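Local coordinates for protein putative adhesin (Bacteroides fragilis NCTC 9343, PDB 3PET) that is of unknown function but probably serves in cell adhesion, as a lipoprotein with a right-handed beta-helix related to the head of auto-transporter adhesins, at residues K23-T28 with G92-G97; D113-G118 with Q135-G140; S126-K131 with E145-I150; Q149-H154 with L166-V171. All blocks are in the same frame, centred on the assembly; numbering follows the deposited sequence. Where two conformers were deposited one is given.

Contact 1 of 4, residues K23-T28 with G92-G97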
loop_
_atom_site.group_PDB
_atom_site.type_symbol
_atom_site.label_atom_id
_atom_site.label_comp_id
_atom_site.label_asym_id
_atom_site.label_seq_id
_atom_site.Cartn_x
_atom_site.Cartn_y
_atom_site.Cartn_z
ATOM N N LYS A 23 -24.908 -5.899 3.254
ATOM C CA LYS A 23 -23.622 -5.219 3.374
ATOM C C LYS A 23 -22.827 -5.810 4.519
ATOM O O LYS A 23 -23.399 -6.248 5.515
ATOM C CB LYS A 23 -23.779 -3.693 3.577
ATOM C CG LYS A 23 -24.367 -2.942 2.387
ATOM C CD LYS A 23 -24.534 -1.438 2.658
ATOM C CE LYS A 23 -25.693 -1.000 3.580
ATOM N NZ LYS A 23 -27.061 -1.252 3.008
ATOM N N ILE A 24 -21.495 -5.823 4.361
ATOM C CA ILE A 24 -20.560 -6.333 5.356
ATOM C C ILE A 24 -19.581 -5.226 5.693
ATOM O O ILE A 24 -19.015 -4.603 4.783
ATOM C CB ILE A 24 -19.818 -7.620 4.872
ATOM C CG1 ILE A 24 -20.808 -8.786 4.563
ATOM C CG2 ILE A 24 -18.711 -8.067 5.906
ATOM C CD1 ILE A 24 -20.240 -9.802 3.534
ATOM N N ASP A 25 -19.360 -5.004 7.006
ATOM C CA ASP A 25 -18.388 -4.044 7.521
ATOM C C ASP A 25 -17.571 -4.780 8.561
ATOM O O ASP A 25 -18.084 -5.092 9.640
ATOM C CB ASP A 25 -19.092 -2.794 8.069
ATOM C CG ASP A 25 -18.157 -1.675 8.484
ATOM O OD1 ASP A 25 -17.282 -1.916 9.337
ATOM O OD2 ASP A 25 -18.358 -0.545 8.027
ATOM N N ALA A 26 -16.303 -5.109 8.229
ATOM C CA ALA A 26 -15.499 -5.941 9.116
ATOM C C ALA A 26 -14.152 -5.299 9.507
ATOM O O ALA A 26 -13.398 -4.840 8.634
ATOM C CB ALA A 26 -15.266 -7.298 8.460
ATOM N N GLY A 27 -13.883 -5.309 10.817
ATOM C CA GLY A 27 -12.654 -4.793 11.421
ATOM C C GLY A 27 -11.994 -5.878 12.250
ATOM O O GLY A 27 -11.440 -5.634 13.315
ATOM N N THR A 28 -12.064 -7.100 11.751
ATOM C CA THR A 28 -11.553 -8.274 12.439
ATOM C C THR A 28 -10.226 -8.733 11.882
ATOM O O THR A 28 -9.735 -8.206 10.872
ATOM C CB THR A 28 -12.597 -9.410 12.279
ATOM O OG1 THR A 28 -12.948 -9.481 10.905
ATOM C CG2 THR A 28 -13.835 -9.185 13.119
ATOM N N GLY A 92 -22.417 -4.454 -0.765
ATOM C CA GLY A 92 -21.244 -3.760 -0.265
ATOM C C GLY A 92 -20.373 -4.546 0.678
ATOM O O GLY A 92 -20.862 -5.333 1.491
ATOM N N ILE A 93 -19.057 -4.327 0.544
ATOM C CA ILE A 93 -18.040 -4.860 1.444
ATOM C C ILE A 93 -17.150 -3.710 1.833
ATOM O O ILE A 93 -16.520 -3.092 0.968
ATOM C CB ILE A 93 -17.199 -6.073 0.912
ATOM C CG1 ILE A 93 -18.097 -7.257 0.460
ATOM C CG2 ILE A 93 -16.194 -6.554 2.015
ATOM C CD1 ILE A 93 -17.360 -8.311 -0.372
ATOM N N SER A 94 -17.087 -3.428 3.127
ATOM C CA SER A 94 -16.157 -2.459 3.706
ATOM C C SER A 94 -15.219 -3.237 4.623
ATOM O O SER A 94 -15.671 -3.797 5.629
ATOM C CB SER A 94 -16.902 -1.366 4.457
ATOM O OG SER A 94 -15.931 -0.469 4.959
ATOM N N PHE A 95 -13.953 -3.389 4.216
ATOM C CA PHE A 95 -13.020 -4.188 4.996
ATOM C C PHE A 95 -11.942 -3.310 5.600
ATOM O O PHE A 95 -11.248 -2.598 4.880
ATOM C CB PHE A 95 -12.412 -5.338 4.162
ATOM C CG PHE A 95 -11.520 -6.252 4.979
ATOM C CD1 PHE A 95 -12.064 -7.242 5.786
ATOM C CD2 PHE A 95 -10.139 -6.130 4.928
ATOM C CE1 PHE A 95 -11.241 -8.098 6.520
ATOM C CE2 PHE A 95 -9.318 -6.965 5.689
ATOM C CZ PHE A 95 -9.876 -7.936 6.485
ATOM N N LYS A 96 -11.797 -3.386 6.940
ATOM C CA LYS A 96 -10.851 -2.576 7.697
ATOM C C LYS A 96 -10.051 -3.421 8.695
ATOM O O LYS A 96 -9.653 -2.905 9.718
ATOM C CB LYS A 96 -11.589 -1.444 8.457
ATOM C CG LYS A 96 -12.495 -0.557 7.599
ATOM C CD LYS A 96 -13.266 0.446 8.445
ATOM C CE LYS A 96 -14.713 0.058 8.619
ATOM N NZ LYS A 96 -15.626 0.973 7.876
ATOM N N GLY A 97 -9.789 -4.684 8.383
ATOM C CA GLY A 97 -9.030 -5.546 9.278
ATOM C C GLY A 97 -7.791 -6.158 8.670
ATOM O O GLY A 97 -7.166 -5.576 7.779
#

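Contact 2 of 4, residues D113-G118 with Q135-G140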
loop_
_atom_site.group_PDB
_atom_site.type_symbol
_atom_site.label_atom_id
_atom_site.label_comp_id
_atom_site.label_asym_id
_atom_site.label_seq_id
_atom_site.Cartn_x
_atom_site.Cartn_y
_atom_site.Cartn_z
ATOM N N ASP A 113 -20.288 -2.408 -4.127
ATOM C CA ASP A 113 -19.329 -1.418 -3.673
ATOM C C ASP A 113 -18.268 -2.119 -2.782
ATOM O O ASP A 113 -18.613 -2.701 -1.749
ATOM C CB ASP A 113 -20.059 -0.277 -2.926
ATOM C CG ASP A 113 -19.218 0.920 -2.556
ATOM O OD1 ASP A 113 -18.082 1.039 -3.077
ATOM O OD2 ASP A 113 -19.707 1.766 -1.780
ATOM N N ILE A 114 -16.997 -2.094 -3.224
ATOM C CA ILE A 114 -15.890 -2.690 -2.476
ATOM C C ILE A 114 -14.992 -1.573 -1.981
ATOM O O ILE A 114 -14.469 -0.785 -2.792
ATOM C CB ILE A 114 -15.094 -3.761 -3.271
ATOM C CG1 ILE A 114 -16.026 -4.847 -3.850
ATOM C CG2 ILE A 114 -13.979 -4.387 -2.396
ATOM C CD1 ILE A 114 -15.552 -5.385 -5.113
ATOM N N GLU A 115 -14.835 -1.499 -0.634
ATOM C CA GLU A 115 -13.983 -0.514 0.040
ATOM C C GLU A 115 -12.972 -1.314 0.871
ATOM O O GLU A 115 -13.338 -1.887 1.903
ATOM C CB GLU A 115 -14.788 0.495 0.907
ATOM C CG GLU A 115 -15.942 1.206 0.197
ATOM C CD GLU A 115 -15.609 2.379 -0.714
ATOM O OE1 GLU A 115 -14.912 3.317 -0.260
ATOM O OE2 GLU A 115 -16.102 2.393 -1.866
ATOM N N SER A 116 -11.728 -1.448 0.375
ATOM C CA SER A 116 -10.705 -2.185 1.129
ATOM C C SER A 116 -9.739 -1.203 1.766
ATOM O O SER A 116 -9.101 -0.396 1.078
ATOM C CB SER A 116 -9.987 -3.205 0.257
ATOM O OG SER A 116 -9.462 -2.626 -0.930
ATOM N N LYS A 117 -9.712 -1.210 3.102
ATOM C CA LYS A 117 -8.918 -0.289 3.910
ATOM C C LYS A 117 -8.097 -1.053 4.940
ATOM O O LYS A 117 -7.756 -0.501 5.986
ATOM C CB LYS A 117 -9.868 0.704 4.633
ATOM C CG LYS A 117 -10.961 1.342 3.765
ATOM C CD LYS A 117 -12.319 1.485 4.463
ATOM C CE LYS A 117 -12.416 2.700 5.369
ATOM N NZ LYS A 117 -12.615 3.961 4.602
ATOM N N GLY A 118 -7.859 -2.338 4.692
ATOM C CA GLY A 118 -7.105 -3.171 5.623
ATOM C C GLY A 118 -5.856 -3.764 5.014
ATOM O O GLY A 118 -5.367 -3.282 3.981
ATOM N N GLN A 135 -12.816 0.834 -4.403
ATOM C CA GLN A 135 -11.936 1.839 -3.812
ATOM C C GLN A 135 -10.937 1.087 -2.967
ATOM O O GLN A 135 -11.287 0.642 -1.859
ATOM C CB GLN A 135 -12.727 2.871 -2.981
ATOM C CG GLN A 135 -13.712 3.725 -3.792
ATOM C CD GLN A 135 -13.119 5.005 -4.316
ATOM O OE1 GLN A 135 -12.037 5.431 -3.922
ATOM N NE2 GLN A 135 -13.845 5.673 -5.192
ATOM N N SER A 136 -9.725 0.834 -3.514
ATOM C CA SER A 136 -8.707 0.099 -2.740
ATOM C C SER A 136 -7.809 1.102 -2.072
ATOM O O SER A 136 -7.250 1.974 -2.730
ATOM C CB SER A 136 -7.934 -0.900 -3.597
ATOM O OG SER A 136 -7.226 -0.267 -4.656
HETATM N N MSE A 137 -7.792 1.062 -0.742
HETATM C CA MSE A 137 -7.104 2.069 0.055
HETATM C C MSE A 137 -6.143 1.504 1.092
HETATM O O MSE A 137 -5.539 2.280 1.808
HETATM C CB MSE A 137 -8.155 2.915 0.782
HETATM C CG MSE A 137 -9.005 3.777 -0.155
HETATM SE SE MSE A 137 -10.502 4.517 0.837
HETATM C CE MSE A 137 -11.672 3.029 0.664
ATOM N N GLY A 138 -5.997 0.189 1.166
ATOM C CA GLY A 138 -5.107 -0.426 2.144
ATOM C C GLY A 138 -3.895 -1.069 1.521
ATOM O O GLY A 138 -3.388 -0.582 0.503
ATOM N N VAL A 139 -3.415 -2.164 2.128
ATOM C CA VAL A 139 -2.272 -2.906 1.603
ATOM C C VAL A 139 -2.750 -4.277 1.140
ATOM O O VAL A 139 -3.147 -5.105 1.965
ATOM C CB VAL A 139 -1.101 -3.018 2.607
ATOM C CG1 VAL A 139 0.040 -3.838 1.999
ATOM C CG2 VAL A 139 -0.606 -1.631 3.003
ATOM N N GLY A 140 -2.696 -4.504 -0.168
ATOM C CA GLY A 140 -3.181 -5.752 -0.738
ATOM C C GLY A 140 -3.769 -5.563 -2.124
ATOM O O GLY A 140 -3.951 -4.434 -2.606
HETATM O O HOH W 1 -6.596 -2.338 -0.296
#

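Contact 3 of 4, residues S126-K131 with E145-I150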
loop_
_atom_site.group_PDB
_atom_site.type_symbol
_atom_site.label_atom_id
_atom_site.label_comp_id
_atom_site.label_asym_id
_atom_site.label_seq_id
_atom_site.Cartn_x
_atom_site.Cartn_y
_atom_site.Cartn_z
ATOM N N SER A 126 -16.577 -15.084 -10.479
ATOM C CA SER A 126 -17.901 -15.248 -11.089
ATOM C C SER A 126 -18.861 -14.142 -10.636
ATOM O O SER A 126 -19.981 -14.418 -10.177
ATOM C CB SER A 126 -18.488 -16.629 -10.782
ATOM O OG SER A 126 -17.553 -17.655 -11.058
ATOM N N LEU A 127 -18.415 -12.897 -10.771
ATOM C CA LEU A 127 -19.250 -11.751 -10.440
ATOM C C LEU A 127 -20.140 -11.390 -11.641
ATOM O O LEU A 127 -19.645 -11.298 -12.760
ATOM C CB LEU A 127 -18.352 -10.551 -10.039
ATOM C CG LEU A 127 -19.057 -9.201 -9.775
ATOM C CD1 LEU A 127 -20.023 -9.269 -8.573
ATOM C CD2 LEU A 127 -18.037 -8.077 -9.646
ATOM N N THR A 128 -21.437 -11.164 -11.410
ATOM C CA THR A 128 -22.352 -10.673 -12.442
ATOM C C THR A 128 -23.012 -9.445 -11.832
ATOM O O THR A 128 -23.738 -9.584 -10.854
ATOM C CB THR A 128 -23.375 -11.736 -12.914
ATOM O OG1 THR A 128 -22.704 -12.934 -13.301
ATOM C CG2 THR A 128 -24.242 -11.237 -14.054
ATOM N N CYS A 129 -22.721 -8.244 -12.349
ATOM C CA CYS A 129 -23.323 -7.048 -11.770
ATOM C C CYS A 129 -23.605 -6.013 -12.839
ATOM O O CYS A 129 -23.139 -6.161 -13.969
ATOM C CB CYS A 129 -22.425 -6.476 -10.668
ATOM S SG CYS A 129 -20.868 -5.752 -11.271
ATOM N N GLN A 130 -24.344 -4.943 -12.471
ATOM C CA GLN A 130 -24.594 -3.832 -13.381
ATOM C C GLN A 130 -23.512 -2.807 -13.154
ATOM O O GLN A 130 -22.812 -2.440 -14.088
ATOM C CB GLN A 130 -26.004 -3.238 -13.186
ATOM C CG GLN A 130 -27.150 -4.241 -13.427
ATOM C CD GLN A 130 -27.044 -4.984 -14.744
ATOM O OE1 GLN A 130 -27.032 -4.379 -15.822
ATOM N NE2 GLN A 130 -26.928 -6.314 -14.684
ATOM N N LYS A 131 -23.367 -2.354 -11.899
ATOM C CA LYS A 131 -22.376 -1.352 -11.541
ATOM C C LYS A 131 -21.437 -1.890 -10.472
ATOM O O LYS A 131 -21.886 -2.451 -9.466
ATOM C CB LYS A 131 -23.043 -0.049 -11.068
ATOM C CG LYS A 131 -23.913 0.629 -12.124
ATOM C CD LYS A 131 -24.638 1.838 -11.564
ATOM C CE LYS A 131 -25.562 2.451 -12.584
ATOM N NZ LYS A 131 -26.331 3.591 -12.018
ATOM N N GLU A 145 -13.156 -11.176 -11.255
ATOM C CA GLU A 145 -13.478 -11.933 -12.460
ATOM C C GLU A 145 -15.000 -11.965 -12.628
ATOM O O GLU A 145 -15.734 -12.105 -11.650
ATOM C CB GLU A 145 -12.872 -13.347 -12.411
ATOM C CG GLU A 145 -13.080 -14.173 -13.689
ATOM C CD GLU A 145 -14.424 -14.880 -13.784
ATOM O OE1 GLU A 145 -14.959 -15.257 -12.722
ATOM O OE2 GLU A 145 -14.951 -15.051 -14.908
ATOM N N GLY A 146 -15.445 -11.827 -13.871
ATOM C CA GLY A 146 -16.864 -11.851 -14.205
ATOM C C GLY A 146 -17.243 -10.772 -15.186
ATOM O O GLY A 146 -16.492 -10.481 -16.111
ATOM N N THR A 147 -18.423 -10.195 -15.012
ATOM C CA THR A 147 -18.904 -9.155 -15.928
ATOM C C THR A 147 -19.513 -7.990 -15.149
ATOM O O THR A 147 -20.056 -8.168 -14.059
ATOM C CB THR A 147 -19.943 -9.712 -16.965
ATOM O OG1 THR A 147 -21.159 -10.078 -16.298
ATOM C CG2 THR A 147 -19.416 -10.881 -17.803
ATOM N N ALA A 148 -19.462 -6.810 -15.745
ATOM C CA ALA A 148 -20.073 -5.592 -15.210
ATOM C C ALA A 148 -20.489 -4.705 -16.375
ATOM O O ALA A 148 -19.855 -4.746 -17.431
ATOM C CB ALA A 148 -19.101 -4.858 -14.302
ATOM N N GLN A 149 -21.564 -3.928 -16.214
ATOM C CA GLN A 149 -21.913 -2.990 -17.276
ATOM C C GLN A 149 -20.963 -1.805 -17.135
ATOM O O GLN A 149 -20.388 -1.348 -18.109
ATOM C CB GLN A 149 -23.396 -2.576 -17.208
ATOM C CG GLN A 149 -24.363 -3.643 -17.731
ATOM C CD GLN A 149 -24.247 -3.902 -19.228
ATOM O OE1 GLN A 149 -23.839 -3.044 -20.024
ATOM N NE2 GLN A 149 -24.607 -5.103 -19.647
ATOM N N ILE A 150 -20.748 -1.366 -15.887
ATOM C CA ILE A 150 -19.844 -0.273 -15.519
ATOM C C ILE A 150 -18.927 -0.761 -14.407
ATOM O O ILE A 150 -19.414 -1.358 -13.442
ATOM C CB ILE A 150 -20.615 1.023 -15.079
ATOM C CG1 ILE A 150 -21.601 1.490 -16.172
ATOM C CG2 ILE A 150 -19.606 2.177 -14.731
ATOM C CD1 ILE A 150 -22.800 2.319 -15.672
HETATM O O HOH W 2 -21.631 -12.875 -15.828
HETATM O O HOH W 3 -23.105 -7.928 -16.018
#

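Contact 4 of 4, residues Q149-H154 with L166-V171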
loop_
_atom_site.group_PDB
_atom_site.type_symbol
_atom_site.label_atom_id
_atom_site.label_comp_id
_atom_site.label_asym_id
_atom_site.label_seq_id
_atom_site.Cartn_x
_atom_site.Cartn_y
_atom_site.Cartn_z
ATOM N N GLN A 149 -21.564 -3.928 -16.214
ATOM C CA GLN A 149 -21.913 -2.990 -17.276
ATOM C C GLN A 149 -20.963 -1.805 -17.135
ATOM O O GLN A 149 -20.388 -1.348 -18.109
ATOM C CB GLN A 149 -23.396 -2.576 -17.208
ATOM C CG GLN A 149 -24.363 -3.643 -17.731
ATOM C CD GLN A 149 -24.247 -3.902 -19.228
ATOM O OE1 GLN A 149 -23.839 -3.044 -20.024
ATOM N NE2 GLN A 149 -24.607 -5.103 -19.647
ATOM N N ILE A 150 -20.748 -1.366 -15.887
ATOM C CA ILE A 150 -19.844 -0.273 -15.519
ATOM C C ILE A 150 -18.927 -0.761 -14.407
ATOM O O ILE A 150 -19.414 -1.358 -13.442
ATOM C CB ILE A 150 -20.615 1.023 -15.079
ATOM C CG1 ILE A 150 -21.601 1.490 -16.172
ATOM C CG2 ILE A 150 -19.606 2.177 -14.731
ATOM C CD1 ILE A 150 -22.800 2.319 -15.672
ATOM N N ALA A 151 -17.613 -0.470 -14.514
ATOM C CA ALA A 151 -16.636 -0.789 -13.457
ATOM C C ALA A 151 -15.773 0.431 -13.169
ATOM O O ALA A 151 -15.032 0.901 -14.046
ATOM C CB ALA A 151 -15.767 -1.983 -13.852
ATOM N N ALA A 152 -15.921 0.976 -11.963
ATOM C CA ALA A 152 -15.135 2.098 -11.474
ATOM C C ALA A 152 -14.063 1.498 -10.577
ATOM O O ALA A 152 -14.389 0.825 -9.593
ATOM C CB ALA A 152 -16.026 3.102 -10.723
ATOM N N LEU A 153 -12.797 1.615 -10.993
ATOM C CA LEU A 153 -11.645 1.008 -10.307
ATOM C C LEU A 153 -10.703 2.096 -9.865
ATOM O O LEU A 153 -10.052 2.720 -10.712
ATOM C CB LEU A 153 -10.937 0.001 -11.256
ATOM C CG LEU A 153 -11.835 -1.061 -11.929
ATOM C CD1 LEU A 153 -11.044 -1.907 -12.936
ATOM C CD2 LEU A 153 -12.511 -1.976 -10.891
ATOM N N HIS A 154 -10.663 2.370 -8.548
ATOM C CA HIS A 154 -9.862 3.456 -7.998
ATOM C C HIS A 154 -8.907 2.909 -6.954
ATOM O O HIS A 154 -9.318 2.517 -5.858
ATOM C CB HIS A 154 -10.765 4.571 -7.404
ATOM C CG HIS A 154 -11.801 5.085 -8.355
ATOM N ND1 HIS A 154 -11.457 5.793 -9.506
ATOM C CD2 HIS A 154 -13.146 4.970 -8.304
ATOM C CE1 HIS A 154 -12.596 6.061 -10.119
ATOM N NE2 HIS A 154 -13.640 5.590 -9.431
ATOM N N LEU A 166 -12.402 -9.304 -15.662
ATOM C CA LEU A 166 -13.665 -8.680 -15.364
ATOM C C LEU A 166 -14.051 -7.903 -16.614
ATOM O O LEU A 166 -13.517 -6.815 -16.841
ATOM C CB LEU A 166 -13.647 -7.804 -14.104
ATOM C CG LEU A 166 -15.022 -7.176 -13.813
ATOM C CD1 LEU A 166 -15.843 -8.031 -12.850
ATOM C CD2 LEU A 166 -14.874 -5.792 -13.373
ATOM N N ARG A 167 -14.906 -8.516 -17.466
ATOM C CA ARG A 167 -15.355 -7.912 -18.730
ATOM C C ARG A 167 -16.400 -6.833 -18.450
ATOM O O ARG A 167 -17.500 -7.152 -17.998
ATOM C CB ARG A 167 -15.926 -8.993 -19.697
ATOM C CG ARG A 167 -14.891 -9.995 -20.208
ATOM C CD ARG A 167 -15.399 -11.431 -20.121
ATOM N NE ARG A 167 -14.881 -12.131 -18.941
ATOM C CZ ARG A 167 -15.559 -13.026 -18.223
ATOM N NH1 ARG A 167 -16.806 -13.347 -18.551
ATOM N NH2 ARG A 167 -14.998 -13.601 -17.169
ATOM N N ALA A 168 -16.050 -5.558 -18.682
ATOM C CA ALA A 168 -16.965 -4.437 -18.451
ATOM C C ALA A 168 -17.211 -3.664 -19.743
ATOM O O ALA A 168 -16.313 -3.601 -20.583
ATOM C CB ALA A 168 -16.399 -3.505 -17.391
ATOM N N ASN A 169 -18.400 -3.063 -19.901
ATOM C CA ASN A 169 -18.640 -2.243 -21.091
ATOM C C ASN A 169 -17.964 -0.893 -20.935
ATOM O O ASN A 169 -17.285 -0.457 -21.845
ATOM C CB ASN A 169 -20.134 -2.096 -21.389
ATOM C CG ASN A 169 -20.683 -3.322 -22.067
ATOM O OD1 ASN A 169 -20.031 -3.945 -22.913
ATOM N ND2 ASN A 169 -21.884 -3.695 -21.713
ATOM N N ALA A 170 -18.114 -0.259 -19.772
ATOM C CA ALA A 170 -17.515 1.039 -19.463
ATOM C C ALA A 170 -16.618 0.911 -18.250
ATOM O O ALA A 170 -17.011 0.322 -17.236
ATOM C CB ALA A 170 -18.601 2.077 -19.216
ATOM N N VAL A 171 -15.400 1.424 -18.360
ATOM C CA VAL A 171 -14.447 1.372 -17.249
ATOM C C VAL A 171 -14.023 2.787 -16.898
ATOM O O VAL A 171 -13.739 3.589 -17.792
ATOM C CB VAL A 171 -13.212 0.457 -17.566
ATOM C CG1 VAL A 171 -12.096 0.609 -16.533
ATOM C CG2 VAL A 171 -13.623 -1.005 -17.688
#

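Contact 1 of 4, residues K23-T28 with G92-G97
The Phe95 ring meets the neighbouring strand at its rim, CD1 lying 4.2 Å from CB of Ala26. The carbonyl oxygens of Ala26 and Thr28 approach this ring obliquely. One ring face carries the backbone N of Gly97, displaced to the rim. Phe95 holds its CG opposite the backbone N (chi1 -175°), which places the ring beside the turn that follows.

On the other face of the strand pair lies the Asp25 carboxylate, where Lys96 NZ forms a salt bridge with Asp25 OD2 at 3.1 Å. The amine comes from the syn side, 32° out of the carboxylate plane. CE of Lys96 also rests 3.3 Å from OD1 of Asp25. The lysine chain bends at its last two torsions and curls back over its own strand. There NZ donates a second hydrogen bond to Ser94 OG, at 3.3 Å.

Backbone bonds zip strands 23-26 and 92-95 together, their axes 2° from parallel. Ile24 uses both N and O, to Gly92 O and Ser94 N. Ala26 N donates to Ser94 O, and Ala26 O accepts from Lys96 N at 2.7 Å. Beyond the strands, Gly97 has no side chain, and its CA comes within 3.2 Å of Thr28 O.

Ile24 packs on Tyr34 and Ile85, and Ala26 and Phe95 on Ile32. The chemistry is therefore two-sided. The apolar face helps fill the core of the coil, while Lys96 is shared by a carboxylate and a hydroxyl on the partly exposed face, probably balancing the charge of Asp25.

Contact 2 of 4, residues D113-G118 with Q135-G140
Glu115 runs alongside Gln135 and bends over it to reach Met137. Its CB lies 4.0 Å from CE of Met137, a selenomethionine. From there CG stands beside the backbone N, and a turn at chi2 (-79°) folds the acid back across the neighbouring strand. CD then sits 3.7 Å from CB of Gln135. Both oxygens lie over the start of the Gln135 chain. OE1 also touches CE of Met137 at 3.4 Å, and OE2 touches CG of Gln135 at 3.3 Å. CE of Met137 also touches CG of Lys117, 3.6 Å away. The amide end of Gln135 is used elsewhere, its OE1 accepting from Lys156 NZ.

Ser116 works on the opposite face, where its OG is 3.4 Å from CA of Ser136. A water links Ser116 OG to Gly138 N. Backbone bonds continue into the turn: Ser116 O accepts from Met137 N, and Gly118 O from Val139 N at 2.9 Å.

Strand 111-116 lies between strands 92-95 and 131-136, with parallel neighbours on each flank. Strand 142-145 covers the inner face, Val142 touching both serines. At the turn, Val139 packs on Gly159 of the second subunit.

Contact 3 of 4, residues S126-K131 with E145-I150
Thr147 sits beside Thr128, and two waters join it to the neighbouring coil. Its OG1 occupies the crowded position between backbone N and carbonyl carbon (chi1 68°). From there it is 2.9 Å from water 2, which also bonds Thr128 OG1. Water 3 bonds the same OG1 and donates to Cys129 O at 2.7 Å. The backbone of Thr147 is tied too: its N donates to Leu127 O at 2.8 Å, and its O accepts from Cys129 N.

Ile150 runs alongside Lys131, pointing the same way. The lysine has two conformers, so the detail of this packing is doubtful. Ile150 N donates to Gln130 O at 2.9 Å, an oxygen that takes a weak second bond from Gln149 N.

Glu145 closes the other end. A bend at chi2 (-83°) swings the carboxylate to the other coil, where OE1 accepts from Ser126 N at 2.8 Å. OE2 forms a salt bridge with Arg167 on the next coil, so the one carboxylate joins three coils. Between these ends, SG of Cys129 packs on CB of Ala148 at 3.6 Å, on the buried side.

Both chains turn a corner here, near Ser126 and at Gly146, and the pairing stays parallel through it. Gly146 meets its corner with backbone angles suited to glycine. Corners stacked on neighbouring coils are characteristic of a right-handed beta-helix.

Contact 4 of 4, residues Q149-H154 with L166-V171
Asn169 and Gln149 turn their side chains almost alike: chi1 is -79° in the asparagine and -76° in the glutamine, each placing CG beside the backbone N. Gln149 bends again at chi2, which brings its amide level with that of the shorter residue. The side chains run side by side, and Asn169 ND2 donates to Gln149 OE1 at 2.7 Å. The bond lies in the amide plane of Asn169. It reaches the glutamine oxygen from above, 43° out of that carbonyl plane. The bond probably restrains the rotation of both amides.

The backbone repeats the tie. Gln149 O accepts from Ala170 N at 3.0 Å and, more weakly, from Asn169 N at 3.2 Å. One carbonyl thus meets two successive N-H groups where the chain turns, that of Asn169 only weakly. Further on, Ala151 N donates to Ala170 O at 2.9 Å, and Ala151 O lies 3.3 Å from CA of Val171.

Inside the corner the packing is apolar. CB of Ala151 is 3.9 Å from CB of Ala168 and equally far from CD2 of Leu166. The leucine continues inward onto Leu132. Val171 packs on Cys183 and Ile189, so the buried layer runs on into neighbouring strands.

Gln149 and Asn169 have nearly the same backbone angles and occupy matching corners of successive coils. Side-by-side, hydrogen-bonded amides at the corner, with aliphatic groups packed inside, belong here to the parallel beta-helix, the fold of this adhesin-like domain.

The four contacts lie at different levels along one beta-helix, each joining neighbouring parallel segments. Contacts 1 and 2 have centres 10 Å apart; strands 92-95 and 111-116 are neighbours, with a probable hydrogen bond from Lys117 N to Phe95 O at 2.7 Å. Contacts 3 and 4 are closer, with centres 8 Å apart, and share Gln149 and Ile150. A probable hydrogen bond from Arg167 N to Gly146 O, 2.9 Å, also joins them. Contact 2 meets contact 4 at Ser136 N and His154 O, 2.9 Å apart. Contacts 1 and 2 both touch the second subunit. Bound tetraethylene glycol, probably from crystallisation, lies about 4 Å from the side chains of Lys96 and Met137 and, at a distant place, about 3 Å from that of Gln149.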